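Local coordinates for glucose-6-phosphate 1-dehydrogenase (Mycobacterium avium, PDB 4LGV), which probably catalyses the NADP-dependent oxidation of glucose 6-phosphate to 6-phosphogluconolactone, the entry step of the pentose phosphate pathway, at residues A[32-37]-A[130-135]; A[36-41]-A[66-71]; A[112-117]-A[145-150]; A[159-164]-A[188-193]. One frame throughout, in Å; residues are numbered along the deposited sequence. Where two conformers were deposited one is given.

Contact 1 of 4, residues A[32-37]-A[130-135]; sequences LLVIFG and PLYYLE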
loop_
_atom_site.group_PDB
_atom_site.type_symbol
_atom_site.label_atom_id
_atom_site.label_comp_id
_atom_site.label_asym_id
_atom_site.label_seq_id
_atom_site.Cartn_x
_atom_site.Cartn_y
_atom_site.Cartn_z
ATOM N N LEU A 32 31.025 -0.025 41.652
ATOM C CA LEU A 32 31.859 1.015 42.229
ATOM C C LEU A 32 31.827 2.164 41.298
ATOM O O LEU A 32 31.945 1.985 40.067
ATOM C CB LEU A 32 33.302 0.535 42.402
ATOM C CG LEU A 32 34.359 1.518 42.902
ATOM C CD1 LEU A 32 34.140 1.855 44.349
ATOM C CD2 LEU A 32 35.762 0.964 42.772
ATOM N N LEU A 33 31.634 3.361 41.846
ATOM C CA LEU A 33 31.558 4.557 41.026
ATOM C C LEU A 33 32.778 5.443 41.350
ATOM O O LEU A 33 32.963 5.867 42.501
ATOM C CB LEU A 33 30.255 5.313 41.294
ATOM C CG LEU A 33 30.083 6.657 40.561
ATOM C CD1 LEU A 33 30.143 6.497 39.057
ATOM C CD2 LEU A 33 28.751 7.303 40.927
ATOM N N VAL A 34 33.540 5.785 40.326
ATOM C CA VAL A 34 34.682 6.639 40.476
ATOM C C VAL A 34 34.483 7.891 39.627
ATOM O O VAL A 34 34.388 7.799 38.387
ATOM C CB VAL A 34 35.963 5.911 40.009
ATOM C CG1 VAL A 34 37.139 6.804 40.167
ATOM C CG2 VAL A 34 36.154 4.607 40.781
ATOM N N ILE A 35 34.466 9.064 40.273
ATOM C CA ILE A 35 34.143 10.310 39.566
ATOM C C ILE A 35 35.337 11.214 39.487
ATOM O O ILE A 35 35.753 11.761 40.502
ATOM C CB ILE A 35 33.019 11.105 40.296
ATOM C CG1 ILE A 35 31.769 10.264 40.389
ATOM C CG2 ILE A 35 32.687 12.393 39.554
ATOM C CD1 ILE A 35 30.676 10.826 41.266
ATOM N N PHE A 36 35.874 11.387 38.285
ATOM C CA PHE A 36 36.922 12.368 38.063
ATOM C C PHE A 36 36.278 13.702 37.806
ATOM O O PHE A 36 35.411 13.822 36.924
ATOM C CB PHE A 36 37.805 11.994 36.887
ATOM C CG PHE A 36 38.731 10.826 37.151
ATOM C CD1 PHE A 36 38.248 9.533 37.248
ATOM C CD2 PHE A 36 40.110 11.030 37.321
ATOM C CE1 PHE A 36 39.108 8.459 37.503
ATOM C CE2 PHE A 36 40.972 9.958 37.567
ATOM C CZ PHE A 36 40.473 8.669 37.658
ATOM N N GLY A 37 36.697 14.708 38.578
ATOM C CA GLY A 37 36.195 16.087 38.428
ATOM C C GLY A 37 35.130 16.457 39.461
ATOM O O GLY A 37 34.316 17.321 39.227
ATOM N N PRO A 130 34.366 -1.269 38.123
ATOM C CA PRO A 130 34.156 0.172 38.243
ATOM C C PRO A 130 33.515 0.843 37.045
ATOM O O PRO A 130 33.839 0.517 35.882
ATOM C CB PRO A 130 35.582 0.726 38.452
ATOM C CG PRO A 130 36.490 -0.302 37.887
ATOM C CD PRO A 130 35.759 -1.610 37.853
ATOM N N LEU A 131 32.650 1.817 37.332
ATOM C CA LEU A 131 32.286 2.858 36.363
ATOM C C LEU A 131 33.135 4.070 36.638
ATOM O O LEU A 131 33.023 4.648 37.703
ATOM C CB LEU A 131 30.806 3.253 36.471
ATOM C CG LEU A 131 30.410 4.441 35.604
ATOM C CD1 LEU A 131 30.656 4.142 34.120
ATOM C CD2 LEU A 131 28.938 4.821 35.738
ATOM N N TYR A 132 33.930 4.509 35.675
ATOM C CA TYR A 132 34.686 5.766 35.781
ATOM C C TYR A 132 33.945 6.855 35.061
ATOM O O TYR A 132 33.718 6.754 33.871
ATOM C CB TYR A 132 36.064 5.644 35.129
ATOM C CG TYR A 132 36.939 4.565 35.745
ATOM C CD1 TYR A 132 37.607 4.801 36.927
ATOM C CD2 TYR A 132 37.081 3.333 35.147
ATOM C CE1 TYR A 132 38.386 3.830 37.528
ATOM C CE2 TYR A 132 37.890 2.352 35.710
ATOM C CZ TYR A 132 38.524 2.602 36.911
ATOM O OH TYR A 132 39.313 1.640 37.482
ATOM N N TYR A 133 33.525 7.879 35.783
ATOM C CA TYR A 133 32.743 8.975 35.216
ATOM C C TYR A 133 33.591 10.226 35.160
ATOM O O TYR A 133 34.025 10.741 36.193
ATOM C CB TYR A 133 31.481 9.197 36.073
ATOM C CG TYR A 133 30.662 10.374 35.659
ATOM C CD1 TYR A 133 30.402 10.623 34.321
ATOM C CD2 TYR A 133 30.120 11.229 36.587
ATOM C CE1 TYR A 133 29.645 11.699 33.920
ATOM C CE2 TYR A 133 29.361 12.306 36.197
ATOM C CZ TYR A 133 29.112 12.525 34.857
ATOM O OH TYR A 133 28.361 13.608 34.430
ATOM N N LEU A 134 33.868 10.695 33.948
ATOM C CA LEU A 134 34.815 11.781 33.764
ATOM C C LEU A 134 34.113 13.095 33.505
ATOM O O LEU A 134 33.759 13.378 32.380
ATOM C CB LEU A 134 35.784 11.468 32.621
ATOM C CG LEU A 134 36.384 10.056 32.599
ATOM C CD1 LEU A 134 37.466 9.974 31.526
ATOM C CD2 LEU A 134 36.963 9.605 33.912
ATOM N N GLU A 135 33.937 13.896 34.550
ATOM C CA GLU A 135 33.391 15.235 34.370
ATOM C C GLU A 135 34.560 16.204 34.444
ATOM O O GLU A 135 34.688 16.997 35.343
ATOM C CB GLU A 135 32.281 15.606 35.359
ATOM C CG GLU A 135 32.306 14.890 36.697
ATOM C CD GLU A 135 31.118 15.272 37.541
ATOM O OE1 GLU A 135 30.124 15.816 36.983
ATOM O OE2 GLU A 135 31.196 15.079 38.756
#

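Contact 2 of 4, residues A[36-41]-A[66-71]; sequences FGITGD and GVASDD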
loop_
_atom_site.group_PDB
_atom_site.type_symbol
_atom_site.label_atom_id
_atom_site.label_comp_id
_atom_site.label_asym_id
_atom_site.label_seq_id
_atom_site.Cartn_x
_atom_site.Cartn_y
_atom_site.Cartn_z
ATOM N N PHE A 36 35.874 11.387 38.285
ATOM C CA PHE A 36 36.922 12.368 38.063
ATOM C C PHE A 36 36.278 13.702 37.806
ATOM O O PHE A 36 35.411 13.822 36.924
ATOM C CB PHE A 36 37.805 11.994 36.887
ATOM C CG PHE A 36 38.731 10.826 37.151
ATOM C CD1 PHE A 36 38.248 9.533 37.248
ATOM C CD2 PHE A 36 40.110 11.030 37.321
ATOM C CE1 PHE A 36 39.108 8.459 37.503
ATOM C CE2 PHE A 36 40.972 9.958 37.567
ATOM C CZ PHE A 36 40.473 8.669 37.658
ATOM N N GLY A 37 36.697 14.708 38.578
ATOM C CA GLY A 37 36.195 16.087 38.428
ATOM C C GLY A 37 35.130 16.457 39.461
ATOM O O GLY A 37 34.316 17.321 39.227
ATOM N N ILE A 38 35.190 15.826 40.624
ATOM C CA ILE A 38 34.136 15.921 41.648
ATOM C C ILE A 38 34.040 17.309 42.291
ATOM O O ILE A 38 33.020 17.638 42.906
ATOM C CB ILE A 38 34.342 14.824 42.720
ATOM C CG1 ILE A 38 33.124 14.652 43.589
ATOM C CG2 ILE A 38 35.527 15.157 43.596
ATOM C CD1 ILE A 38 31.951 14.064 42.884
ATOM N N THR A 39 35.056 18.149 42.114
ATOM C CA THR A 39 35.014 19.538 42.603
ATOM C C THR A 39 34.689 20.556 41.531
ATOM O O THR A 39 34.660 21.761 41.821
ATOM C CB THR A 39 36.355 19.958 43.214
ATOM O OG1 THR A 39 37.375 19.921 42.223
ATOM C CG2 THR A 39 36.706 19.055 44.351
ATOM N N GLY A 40 34.388 20.100 40.307
ATOM C CA GLY A 40 34.073 21.026 39.216
ATOM C C GLY A 40 32.624 21.494 39.128
ATOM O O GLY A 40 31.795 21.194 39.990
ATOM N N ASP A 41 32.345 22.293 38.090
ATOM C CA ASP A 41 31.034 22.958 37.936
ATOM C C ASP A 41 29.875 21.994 37.715
ATOM O O ASP A 41 28.811 22.166 38.317
ATOM C CB ASP A 41 31.036 24.025 36.839
ATOM C CG ASP A 41 31.927 25.226 37.180
ATOM O OD1 ASP A 41 32.158 25.535 38.402
ATOM O OD2 ASP A 41 32.419 25.862 36.212
ATOM N N GLY A 66 35.434 10.028 44.862
ATOM C CA GLY A 66 35.648 11.292 44.183
ATOM C C GLY A 66 37.121 11.555 43.957
ATOM O O GLY A 66 37.941 11.342 44.869
ATOM N N VAL A 67 37.457 12.048 42.751
ATOM C CA VAL A 67 38.828 12.411 42.400
ATOM C C VAL A 67 38.916 13.822 41.816
ATOM O O VAL A 67 38.103 14.202 40.996
ATOM C CB VAL A 67 39.413 11.441 41.366
ATOM C CG1 VAL A 67 40.849 11.791 41.063
ATOM C CG2 VAL A 67 39.335 9.988 41.840
ATOM N N ALA A 68 39.886 14.600 42.293
ATOM C CA ALA A 68 40.139 15.933 41.793
ATOM C C ALA A 68 41.563 16.393 42.186
ATOM O O ALA A 68 42.207 15.768 43.028
ATOM C CB ALA A 68 39.085 16.899 42.317
ATOM N N SER A 69 42.001 17.517 41.639
ATOM C CA SER A 69 43.260 18.121 42.041
ATOM C C SER A 69 43.207 18.885 43.360
ATOM O O SER A 69 44.217 19.053 44.006
ATOM C CB SER A 69 43.748 19.088 40.953
ATOM O OG SER A 69 42.881 20.199 40.860
ATOM N N ASP A 70 42.035 19.321 43.798
ATOM C CA ASP A 70 41.999 20.157 45.005
ATOM C C ASP A 70 42.589 19.431 46.227
ATOM O O ASP A 70 42.240 18.289 46.524
ATOM C CB ASP A 70 40.586 20.602 45.319
ATOM C CG ASP A 70 39.889 21.171 44.099
ATOM O OD1 ASP A 70 39.759 20.479 43.063
ATOM O OD2 ASP A 70 39.382 22.269 44.188
ATOM N N ASP A 71 43.438 20.137 46.961
ATOM C CA ASP A 71 44.011 19.595 48.180
ATOM C C ASP A 71 43.068 19.933 49.317
ATOM O O ASP A 71 43.260 20.909 50.045
ATOM C CB ASP A 71 45.412 20.174 48.401
ATOM C CG ASP A 71 46.158 19.531 49.555
ATOM O OD1 ASP A 71 45.688 18.517 50.106
ATOM O OD2 ASP A 71 47.261 20.063 49.904
#

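Contact 3 of 4, residues A[112-117]-A[145-150]; sequences TDTGLY and VENLAK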
loop_
_atom_site.group_PDB
_atom_site.type_symbol
_atom_site.label_atom_id
_atom_site.label_comp_id
_atom_site.label_asym_id
_atom_site.label_seq_id
_atom_site.Cartn_x
_atom_site.Cartn_y
_atom_site.Cartn_z
ATOM N N THR A 112 47.368 13.623 35.352
ATOM C CA THR A 112 48.444 13.253 34.422
ATOM C C THR A 112 49.577 12.497 35.112
ATOM O O THR A 112 50.490 12.073 34.446
ATOM C CB THR A 112 49.052 14.498 33.687
ATOM O OG1 THR A 112 49.603 15.429 34.620
ATOM C CG2 THR A 112 47.975 15.198 32.872
ATOM N N ASP A 113 49.536 12.342 36.438
ATOM C CA ASP A 113 50.626 11.665 37.182
ATOM C C ASP A 113 50.272 10.219 37.563
ATOM O O ASP A 113 49.207 9.960 38.161
ATOM C CB ASP A 113 50.987 12.435 38.467
ATOM C CG ASP A 113 51.809 13.751 38.205
ATOM O OD1 ASP A 113 52.534 13.862 37.165
ATOM O OD2 ASP A 113 51.737 14.702 39.066
ATOM N N THR A 114 51.186 9.297 37.303
ATOM C CA THR A 114 50.968 7.896 37.647
ATOM C C THR A 114 50.702 7.617 39.132
ATOM O O THR A 114 50.020 6.654 39.459
ATOM C CB THR A 114 52.110 6.978 37.141
ATOM O OG1 THR A 114 53.344 7.410 37.686
ATOM C CG2 THR A 114 52.225 7.000 35.604
ATOM N N GLY A 115 51.269 8.410 40.030
ATOM C CA GLY A 115 51.044 8.227 41.475
ATOM C C GLY A 115 49.577 8.230 41.897
ATOM O O GLY A 115 49.162 7.489 42.781
ATOM N N LEU A 116 48.773 9.075 41.260
ATOM C CA LEU A 116 47.363 9.137 41.578
ATOM C C LEU A 116 46.710 7.769 41.336
ATOM O O LEU A 116 45.894 7.310 42.130
ATOM C CB LEU A 116 46.701 10.208 40.730
ATOM C CG LEU A 116 45.171 10.411 40.947
ATOM C CD1 LEU A 116 44.782 11.868 40.828
ATOM C CD2 LEU A 116 44.405 9.671 39.876
ATOM N N TYR A 117 47.113 7.110 40.251
ATOM C CA TYR A 117 46.521 5.859 39.814
ATOM C C TYR A 117 46.974 4.673 40.656
ATOM O O TYR A 117 46.224 3.722 40.849
ATOM C CB TYR A 117 46.771 5.684 38.314
ATOM C CG TYR A 117 46.119 6.797 37.529
ATOM C CD1 TYR A 117 46.773 8.006 37.324
ATOM C CD2 TYR A 117 44.826 6.673 37.040
ATOM C CE1 TYR A 117 46.172 9.044 36.648
ATOM C CE2 TYR A 117 44.220 7.711 36.343
ATOM C CZ TYR A 117 44.901 8.891 36.149
ATOM O OH TYR A 117 44.338 9.975 35.490
ATOM N N VAL A 145 42.279 7.888 30.788
ATOM C CA VAL A 145 41.986 6.513 30.350
ATOM C C VAL A 145 43.290 5.745 30.059
ATOM O O VAL A 145 43.446 4.567 30.404
ATOM C CB VAL A 145 41.084 6.551 29.113
ATOM C CG1 VAL A 145 41.056 5.203 28.425
ATOM C CG2 VAL A 145 39.670 6.928 29.509
ATOM N N GLU A 146 44.241 6.428 29.457
ATOM C CA GLU A 146 45.577 5.835 29.217
ATOM C C GLU A 146 46.270 5.513 30.527
ATOM O O GLU A 146 46.917 4.490 30.645
ATOM C CB GLU A 146 46.423 6.761 28.358
ATOM C CG GLU A 146 46.023 6.647 26.889
ATOM C CD GLU A 146 46.445 7.822 26.023
ATOM O OE1 GLU A 146 47.073 8.770 26.527
ATOM O OE2 GLU A 146 46.099 7.795 24.820
ATOM N N ASN A 147 46.101 6.367 31.529
ATOM C CA ASN A 147 46.652 6.100 32.854
ATOM C C ASN A 147 45.932 4.995 33.595
ATOM O O ASN A 147 46.559 4.216 34.325
ATOM C CB ASN A 147 46.658 7.371 33.708
ATOM C CG ASN A 147 47.975 8.150 33.588
ATOM O OD1 ASN A 147 49.007 7.706 34.077
ATOM N ND2 ASN A 147 47.956 9.246 32.846
ATOM N N LEU A 148 44.617 4.901 33.404
ATOM C CA LEU A 148 43.868 3.790 33.991
ATOM C C LEU A 148 44.352 2.472 33.386
ATOM O O LEU A 148 44.576 1.495 34.123
ATOM C CB LEU A 148 42.379 3.943 33.785
ATOM C CG LEU A 148 41.788 5.093 34.577
ATOM C CD1 LEU A 148 40.387 5.390 34.080
ATOM C CD2 LEU A 148 41.757 4.754 36.046
ATOM N N ALA A 149 44.576 2.480 32.077
ATOM C CA ALA A 149 45.149 1.310 31.397
ATOM C C ALA A 149 46.542 0.918 31.956
ATOM O O ALA A 149 46.751 -0.241 32.312
ATOM C CB ALA A 149 45.234 1.544 29.886
ATOM N N LYS A 150 47.476 1.881 32.031
ATOM C CA LYS A 150 48.854 1.590 32.497
ATOM C C LYS A 150 48.812 0.985 33.885
ATOM O O LYS A 150 49.589 0.108 34.202
ATOM C CB LYS A 150 49.774 2.830 32.453
#

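Contact 4 of 4, residues A[159-164]-A[188-193]; sequences VAVEKP and ILRVDH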
loop_
_atom_site.group_PDB
_atom_site.type_symbol
_atom_site.label_atom_id
_atom_site.label_comp_id
_atom_site.label_asym_id
_atom_site.label_seq_id
_atom_site.Cartn_x
_atom_site.Cartn_y
_atom_site.Cartn_z
ATOM N N VAL A 159 33.693 3.431 31.052
ATOM C CA VAL A 159 34.108 4.815 31.174
ATOM C C VAL A 159 33.031 5.691 30.545
ATOM O O VAL A 159 32.694 5.549 29.348
ATOM C CB VAL A 159 35.421 5.052 30.445
ATOM C CG1 VAL A 159 35.863 6.503 30.547
ATOM C CG2 VAL A 159 36.478 4.149 31.023
ATOM N N ALA A 160 32.494 6.600 31.356
ATOM C CA ALA A 160 31.493 7.540 30.876
ATOM C C ALA A 160 32.154 8.901 30.743
ATOM O O ALA A 160 32.686 9.444 31.726
ATOM C CB ALA A 160 30.350 7.588 31.834
ATOM N N VAL A 161 32.111 9.463 29.544
ATOM C CA VAL A 161 32.734 10.750 29.276
ATOM C C VAL A 161 31.721 11.846 29.074
ATOM O O VAL A 161 30.785 11.714 28.253
ATOM C CB VAL A 161 33.709 10.716 28.039
ATOM C CG1 VAL A 161 34.899 9.890 28.382
ATOM C CG2 VAL A 161 33.061 10.140 26.815
ATOM N N GLU A 162 31.909 12.953 29.792
ATOM C CA GLU A 162 30.998 14.101 29.610
ATOM C C GLU A 162 31.229 14.795 28.304
ATOM O O GLU A 162 32.341 14.956 27.880
ATOM C CB GLU A 162 31.160 15.143 30.744
ATOM C CG GLU A 162 30.234 14.885 31.911
ATOM C CD GLU A 162 28.791 14.970 31.500
ATOM O OE1 GLU A 162 27.929 14.356 32.159
ATOM O OE2 GLU A 162 28.500 15.641 30.511
ATOM N N LYS A 163 30.161 15.247 27.689
ATOM C CA LYS A 163 30.229 16.136 26.546
ATOM C C LYS A 163 31.071 17.391 26.853
ATOM O O LYS A 163 30.999 17.900 27.958
ATOM C CB LYS A 163 28.780 16.548 26.304
ATOM C CG LYS A 163 28.492 17.604 25.281
ATOM C CD LYS A 163 26.982 17.605 25.114
ATOM C CE LYS A 163 26.371 18.825 24.427
ATOM N NZ LYS A 163 24.978 18.462 24.003
ATOM N N PRO A 164 31.816 17.929 25.879
ATOM C CA PRO A 164 31.908 17.481 24.496
ATOM C C PRO A 164 32.917 16.361 24.327
ATOM O O PRO A 164 33.841 16.214 25.144
ATOM C CB PRO A 164 32.378 18.731 23.749
ATOM C CG PRO A 164 33.217 19.452 24.762
ATOM C CD PRO A 164 32.493 19.228 26.071
ATOM N N ILE A 188 32.540 2.251 26.389
ATOM C CA ILE A 188 32.523 3.683 26.235
ATOM C C ILE A 188 31.086 4.229 26.254
ATOM O O ILE A 188 30.291 3.878 25.403
ATOM C CB ILE A 188 33.199 4.111 24.943
ATOM C CG1 ILE A 188 34.633 3.628 24.919
ATOM C CG2 ILE A 188 33.224 5.628 24.820
ATOM C CD1 ILE A 188 35.265 3.724 23.556
ATOM N N LEU A 189 30.811 5.150 27.179
ATOM C CA LEU A 189 29.513 5.776 27.317
ATOM C C LEU A 189 29.646 7.288 27.163
ATOM O O LEU A 189 30.195 7.995 28.030
ATOM C CB LEU A 189 28.933 5.446 28.687
ATOM C CG LEU A 189 28.876 3.962 29.064
ATOM C CD1 LEU A 189 28.414 3.745 30.494
ATOM C CD2 LEU A 189 27.949 3.257 28.163
ATOM N N ARG A 190 29.153 7.788 26.040
ATOM C CA ARG A 190 29.307 9.203 25.746
ATOM C C ARG A 190 28.084 9.940 26.280
ATOM O O ARG A 190 27.007 9.808 25.724
ATOM C CB ARG A 190 29.483 9.411 24.254
ATOM C CG ARG A 190 30.625 8.580 23.701
ATOM C CD ARG A 190 30.784 8.759 22.205
ATOM N NE ARG A 190 31.909 7.973 21.708
ATOM C CZ ARG A 190 31.862 6.663 21.450
ATOM N NH1 ARG A 190 30.738 5.944 21.584
ATOM N NH2 ARG A 190 32.940 6.071 21.014
ATOM N N VAL A 191 28.261 10.688 27.374
ATOM C CA VAL A 191 27.160 11.276 28.110
ATOM C C VAL A 191 26.749 12.625 27.510
ATOM O O VAL A 191 27.559 13.587 27.436
ATOM C CB VAL A 191 27.566 11.510 29.568
ATOM C CG1 VAL A 191 26.407 12.060 30.374
ATOM C CG2 VAL A 191 28.076 10.214 30.236
ATOM N N ASP A 192 25.504 12.692 27.059
ATOM C CA ASP A 192 24.937 13.931 26.529
ATOM C C ASP A 192 23.606 14.111 27.214
ATOM O O ASP A 192 22.681 13.343 26.976
ATOM C CB ASP A 192 24.772 13.839 25.010
ATOM C CG ASP A 192 24.234 15.137 24.376
ATOM O OD1 ASP A 192 23.568 15.937 25.056
ATOM O OD2 ASP A 192 24.516 15.367 23.177
ATOM N N HIS A 193 23.522 15.117 28.088
ATOM C CA HIS A 193 22.339 15.298 28.926
ATOM C C HIS A 193 21.067 15.393 28.126
ATOM O O HIS A 193 20.052 14.897 28.566
ATOM C CB HIS A 193 22.500 16.518 29.816
ATOM C CG HIS A 193 23.746 16.464 30.615
ATOM N ND1 HIS A 193 24.289 17.573 31.212
ATOM C CD2 HIS A 193 24.596 15.434 30.858
ATOM C CE1 HIS A 193 25.419 17.226 31.793
ATOM N NE2 HIS A 193 25.625 15.936 31.600
HETATM O O HOH W 1 23.431 17.061 21.705
#

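Contact 1 of 4, residues A[32-37]-A[130-135]
The rings of Phe36 and Tyr132 lie side by side: Tyr132 CD1 sits at the Phe36 edge, near its plane and 4.0 Å from Phe36 CE1. Leu134 comes to the same ring at a slant, its CD2 methyl 3.6 Å from Phe36 CD1. One face of the Tyr132 ring carries CB of Pro130 from its own strand, offset toward the rim, while Val34 CB approaches Tyr132 CD1 obliquely at 3.7 Å. On the opposite face of the sheet Leu33 and Leu131 run alongside each other, with Leu33 CD1 3.9 Å from Leu131 CD2. Ile35 sets CG1 anti to its carbonyl carbon (chi1 -59°), which leaves CG2 anti to the backbone nitrogen and brings this methyl to the Tyr133 ring and the Glu135 chain. Beneath the side chains the two parallel strands are joined by five backbone hydrogen bonds, from Leu131 N to Leu32 O (2.8 Å) through Glu135 N to Phe36 O (2.8 Å). The polar ends turn elsewhere: Tyr132 OH to Leu153 O, Tyr133 OH to Tyr416 and probably Glu162, Glu135 OE1 to Thr47. These are the two central strands of the six-stranded parallel sheet, the point where Rossmann topology switches direction. Helix 141-150 packs on the side of Phe36, Tyr132 and Leu134; helices 41-56 and 413-424 cover that of Leu33 and Tyr133; strands 64-68 and 158-162 flank the pair.

Contact 2 of 4, residues A[36-41]-A[66-71]
Thr39 and Asp70 reach for each other from opposite directions and join through a short hydrogen bond, Thr39 OG1 donating to Asp70 OD1 over 2.6 Å. The hydroxyl arrives from above the carboxylate, 47° out of its plane. Thr39 holds OG1 between its backbone nitrogen and carbonyl carbon (chi1 63°), which leaves CG2 beside the Ala68 methyl, 3.8 Å from Ala68 CB. The other carboxylate oxygen, Asp70 OD2, has a long, weak ion pair with Arg80. Ile38 points into strand 64-68 and lays its CG2 methyl on the bare backbone of Gly66, 3.9 Å from Gly66 CA. At the sheet end Phe36 and Val67 run alongside one another, and CB of Val67 stands 4.1 Å above one face of the Phe36 ring, toward the rim. A single carbonyl receives the turning backbone: Val67 O takes a hydrogen bond from Gly37 N at 2.8 Å and a weak one from Ile38 N at 3.4 Å. Gly37, with a positive phi of 101°, then opens a type I turn closed by Gly40 N on Gly37 O, and Gly40 takes the N-cap position of helix 41-56. Set against the end of the second strand, this link between the first strand and first helix corresponds to the glycine-containing coenzyme-binding turn of the Rossmann domain in this family (Gly37 to Asp41), consistent with NADP binding.

Contact 3 of 4, residues A[112-117]-A[145-150]
Asn147 lays its CB squarely on the ring of Tyr117, 3.4 Å from the ring centroid and 13° off the normal, a CH-pi contact over the face. Beyond CB the amide runs out past the rim on the CE1/CD1 side, its plane only 14° from that of the ring. Its oxygen OD1 rests against the CG2 methyl of Thr114 at 3.6 Å, whereas ND2 turns back along its own helix to bond Pro143 O. The ring is thereby sandwiched, since Leu116 CD2 stands 3.7 Å above the centre of the other face, and Tyr117 OH is tied to Val111 O. Helices 114-123 and 141-150, which meet here, both lie on the Phe36 side of the parallel sheet, as two of the layer helices of the Rossmann fold, and Tyr117 and Leu116 both reach Phe36 beneath. One residue on, Leu148 comes to the ring at its edge and in its plane, roughly perpendicular to the tyrosine side chain. With CG anti to its carbonyl carbon (chi1 -69°), it sets the CD2 methyl 3.8 Å from Tyr117 CD2. The same leucine also packs on Tyr132 of the sheet and on Leu154 in the loop after the helix.

Contact 4 of 4, residues A[159-164]-A[188-193]
Two sequence signatures of glucose-6-phosphate dehydrogenases meet here, Glu162-Lys163-Pro164 with its cis proline and Asp192-His193, at strand ends that in relatives line the active site. His193, in the conformer described, gives NE2 to Glu162 OE1 at 2.8 Å in a nearly straight bond (167°). The carboxylate is met on its syn side but from somewhat out of its plane, which is turned 67° from the imidazole; the Tyr133 hydroxyl also lies very close to OE1, probably hydrogen-bonded. A bend at chi2 (-62°) curls the glutamate over Val191, whose CG1 lies 3.3 Å from Glu162 OE1. Lys163, extended along its whole length, places NZ above the Asp192 carboxylate in a salt bridge, 3.1 Å from OD1 of Asp192. The same NZ bonds Asp250 O, while Asp192 OD2 receives Asn254 and OD1 the backbone of Phe194, so both charges are held in place. Behind them the parallel strands share a ladder from Leu189 N on Val159 O to Lys163 N on Val191 O, with the Ala160 methyl 3.8 Å from Val191 CG2. Strand 188-191 closes this edge of the sheet, reached from strand 158-162 through helix 169-180 in a beta-alpha-beta crossover; strand 130-134 lies beyond strand 158-162.

Overall arrangement
Contacts 1, 2 and 4 are buried; contact 3 is partly exposed. Contacts 1 and 4 are strand pairings in one parallel sheet, joined where strand 130-134 bonds to strand 158-162 and Tyr133 probably bonds Glu162. Contact 2 extends contact 1 past the strand ends, sharing Phe36 and Gly37. Contact 3 brings together helices covering the Phe36 side of that sheet; its Leu148 touches Tyr132 of contact 1, and Val145 touches Val159 of contact 4. Chemistry follows position: in contact 1 side chains meet largely through apolar atoms above a regular ladder, contact 3 rests on ring and methyl packing, and polar side chains join across the segments only in contacts 2 and 4, at or just beyond the strand ends, their centres about 17 Å apart.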